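Local atomic coordinates of ABC transporter periplasmic peptide-binding protein (Pseudoalteromonas, PDB entry 4QFL), a protein that binds dipeptides such as Ala-Phe in the periplasm, probably to hand them to an ABC transporter for uptake into the cell. Residues D373-M379 and R425-L431. Sequence-based numbering, arbitrary orientation.
Sequences DMSIWAM and RHDSVLL
The indole of W377 lies against H426, whose CB sits over the five-membered ring, 3.4 Å from its centroid and 13° off the normal, a CH-pi contact. The imidazole of H426 turns its edge to the same indole, planes at 64°, an edge-to-face pair, while its NE2 is bonded to the carbonyl of P459. At the indole rim a water bridges W377 NE1 and S375 OG and reaches weakly to R425 O. The W377 backbone carries the parallel pairing: its N bonds S428 O and its O takes L430 N, each at 2.8 Å. Ahead of this pairing, side chains make the bonds. S375 N donates to D427 OD2, on the anti side and somewhat out of the carboxylate plane; OD1 forms a salt bridge with R301. In return D427 N bonds S375 OG (3.3 Å). S428 OG donates to S375 O on a lone pair in the carbonyl plane. On the sheet face away from W377, L430 CG packs on I376 CG2 at 3.9 Å, and W295 adjoins L430. M379, bent at chi3 (-76°), lays CG and CE against L430 O, 3.3 and 3.4 Å away, a buried carbonyl oxygen without a polar partner. Its side chain crosses that of L431 at about a right angle, SD 3.8 Å from CD2. Strand 406-410 pairs on the other side of 373-378, and strand 428-434 runs into the dipeptide pocket at L431, which touches the bound phenylalanine, as in the alpha/beta domains of periplasmic binding proteins.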
loop_
_atom_site.group_PDB
_atom_site.type_symbol
_atom_site.label_atom_id
_atom_site.label_comp_id
_atom_site.label_asym_id
_atom_site.label_seq_id
_atom_site.Cartn_x
_atom_site.Cartn_y
_atom_site.Cartn_z
ATOM N N ASP A 373 27.827 14.578 -6.402
ATOM C CA ASP A 373 26.624 14.391 -7.200
ATOM C C ASP A 373 25.740 13.297 -6.591
ATOM O O ASP A 373 26.235 12.352 -5.981
ATOM C CB ASP A 373 26.995 13.985 -8.625
ATOM C CG ASP A 373 27.592 15.126 -9.424
ATOM O OD1 ASP A 373 27.922 16.173 -8.827
ATOM O OD2 ASP A 373 27.725 14.969 -10.656
ATOM N N MET A 374 24.429 13.419 -6.766
ATOM C CA MET A 374 23.534 12.345 -6.373
ATOM C C MET A 374 22.271 12.370 -7.209
ATOM O O MET A 374 21.929 13.393 -7.812
ATOM C CB MET A 374 23.159 12.464 -4.899
ATOM C CG MET A 374 22.336 13.696 -4.564
ATOM S SD MET A 374 21.914 13.744 -2.820
ATOM C CE MET A 374 20.973 12.222 -2.655
ATOM N N SER A 375 21.576 11.237 -7.239
ATOM C CA SER A 375 20.260 11.178 -7.842
ATOM C C SER A 375 19.189 11.267 -6.755
ATOM O O SER A 375 19.392 10.854 -5.604
ATOM C CB SER A 375 20.081 9.918 -8.703
ATOM O OG SER A 375 20.224 8.714 -7.951
ATOM N N ILE A 376 18.069 11.866 -7.128
ATOM C CA ILE A 376 16.846 11.747 -6.368
ATOM C C ILE A 376 15.822 11.176 -7.313
ATOM O O ILE A 376 15.490 11.779 -8.327
ATOM C CB ILE A 376 16.341 13.092 -5.866
ATOM C CG1 ILE A 376 17.323 13.682 -4.857
ATOM C CG2 ILE A 376 14.950 12.938 -5.248
ATOM C CD1 ILE A 376 16.857 15.006 -4.278
ATOM N N TRP A 377 15.337 9.993 -6.987
ATOM C CA TRP A 377 14.305 9.371 -7.771
ATOM C C TRP A 377 12.937 9.915 -7.372
ATOM O O TRP A 377 12.621 9.979 -6.187
ATOM C CB TRP A 377 14.386 7.867 -7.581
ATOM C CG TRP A 377 15.520 7.281 -8.350
ATOM C CD1 TRP A 377 16.830 7.664 -8.312
ATOM C CD2 TRP A 377 15.444 6.194 -9.273
ATOM N NE1 TRP A 377 17.578 6.881 -9.165
ATOM C CE2 TRP A 377 16.746 5.974 -9.766
ATOM C CE3 TRP A 377 14.400 5.382 -9.724
ATOM C CZ2 TRP A 377 17.027 4.975 -10.687
ATOM C CZ3 TRP A 377 14.679 4.406 -10.638
ATOM C CH2 TRP A 377 15.982 4.205 -11.112
ATOM N N ALA A 378 12.145 10.311 -8.369
ATOM C CA ALA A 378 10.849 10.950 -8.146
ATOM C C ALA A 378 9.707 10.182 -8.800
ATOM O O ALA A 378 9.769 9.862 -9.987
ATOM C CB ALA A 378 10.865 12.388 -8.658
ATOM N N MET A 379 8.658 9.908 -8.022
ATOM C CA MET A 379 7.457 9.229 -8.513
ATOM C C MET A 379 6.786 10.017 -9.641
ATOM O O MET A 379 6.732 11.248 -9.593
ATOM C CB MET A 379 6.469 9.005 -7.361
ATOM C CG MET A 379 7.088 8.261 -6.203
ATOM S SD MET A 379 6.006 8.082 -4.768
ATOM C CE MET A 379 6.111 9.733 -4.090
ATOM N N ARG A 425 18.505 0.620 -7.478
ATOM C CA ARG A 425 19.311 1.329 -8.473
ATOM C C ARG A 425 19.558 2.803 -8.111
ATOM O O ARG A 425 20.376 3.478 -8.740
ATOM C CB ARG A 425 18.681 1.219 -9.872
ATOM C CG ARG A 425 18.786 -0.177 -10.507
ATOM C CD ARG A 425 18.853 -0.117 -12.041
ATOM N NE ARG A 425 17.913 -1.033 -12.692
ATOM C CZ ARG A 425 17.668 -1.051 -14.001
ATOM N NH1 ARG A 425 18.291 -0.207 -14.817
ATOM N NH2 ARG A 425 16.789 -1.911 -14.497
ATOM N N HIS A 426 18.856 3.291 -7.093
ATOM C CA HIS A 426 18.859 4.711 -6.753
ATOM C C HIS A 426 19.894 5.080 -5.723
ATOM O O HIS A 426 20.363 4.225 -4.979
ATOM C CB HIS A 426 17.486 5.111 -6.209
ATOM C CG HIS A 426 17.094 4.379 -4.962
ATOM N ND1 HIS A 426 16.786 3.034 -4.957
ATOM C CD2 HIS A 426 16.949 4.801 -3.684
ATOM C CE1 HIS A 426 16.472 2.662 -3.730
ATOM N NE2 HIS A 426 16.562 3.715 -2.938
ATOM N N ASP A 427 20.236 6.366 -5.676
ATOM C CA ASP A 427 20.987 6.941 -4.557
ATOM C C ASP A 427 19.996 7.269 -3.459
ATOM O O ASP A 427 20.213 6.966 -2.289
ATOM C CB ASP A 427 21.650 8.270 -4.940
ATOM C CG ASP A 427 22.875 8.100 -5.798
ATOM O OD1 ASP A 427 23.405 6.975 -5.896
ATOM O OD2 ASP A 427 23.310 9.119 -6.373
ATOM N N SER A 428 18.919 7.931 -3.866
ATOM C CA SER A 428 17.855 8.346 -2.961
ATOM C C SER A 428 16.565 8.420 -3.750
ATOM O O SER A 428 16.583 8.528 -4.975
ATOM C CB SER A 428 18.163 9.703 -2.328
ATOM O OG SER A 428 17.936 10.759 -3.240
ATOM N N VAL A 429 15.444 8.360 -3.041
ATOM C CA VAL A 429 14.140 8.345 -3.681
ATOM C C VAL A 429 13.102 9.017 -2.803
ATOM O O VAL A 429 13.148 8.927 -1.571
ATOM C CB VAL A 429 13.668 6.908 -3.973
ATOM C CG1 VAL A 429 13.693 6.087 -2.699
ATOM C CG2 VAL A 429 12.272 6.909 -4.589
ATOM N N LEU A 430 12.166 9.683 -3.466
ATOM C CA LEU A 430 10.991 10.227 -2.822
ATOM C C LEU A 430 9.906 9.179 -2.950
ATOM O O LEU A 430 9.446 8.887 -4.042
ATOM C CB LEU A 430 10.545 11.511 -3.519
ATOM C CG LEU A 430 11.530 12.673 -3.444
ATOM C CD1 LEU A 430 11.059 13.832 -4.309
ATOM C CD2 LEU A 430 11.744 13.100 -2.003
ATOM N N LEU A 431 9.517 8.605 -1.824
ATOM C CA LEU A 431 8.480 7.593 -1.805
ATOM C C LEU A 431 7.666 7.752 -0.524
ATOM O O LEU A 431 7.605 8.827 0.049
ATOM C CB LEU A 431 9.092 6.192 -1.874
ATOM C CG LEU A 431 8.694 5.370 -3.101
ATOM C CD1 LEU A 431 9.612 4.178 -3.326
ATOM C CD2 LEU A 431 7.242 4.939 -3.015
HETATM O O HOH W 1 20.718 6.693 -9.630
#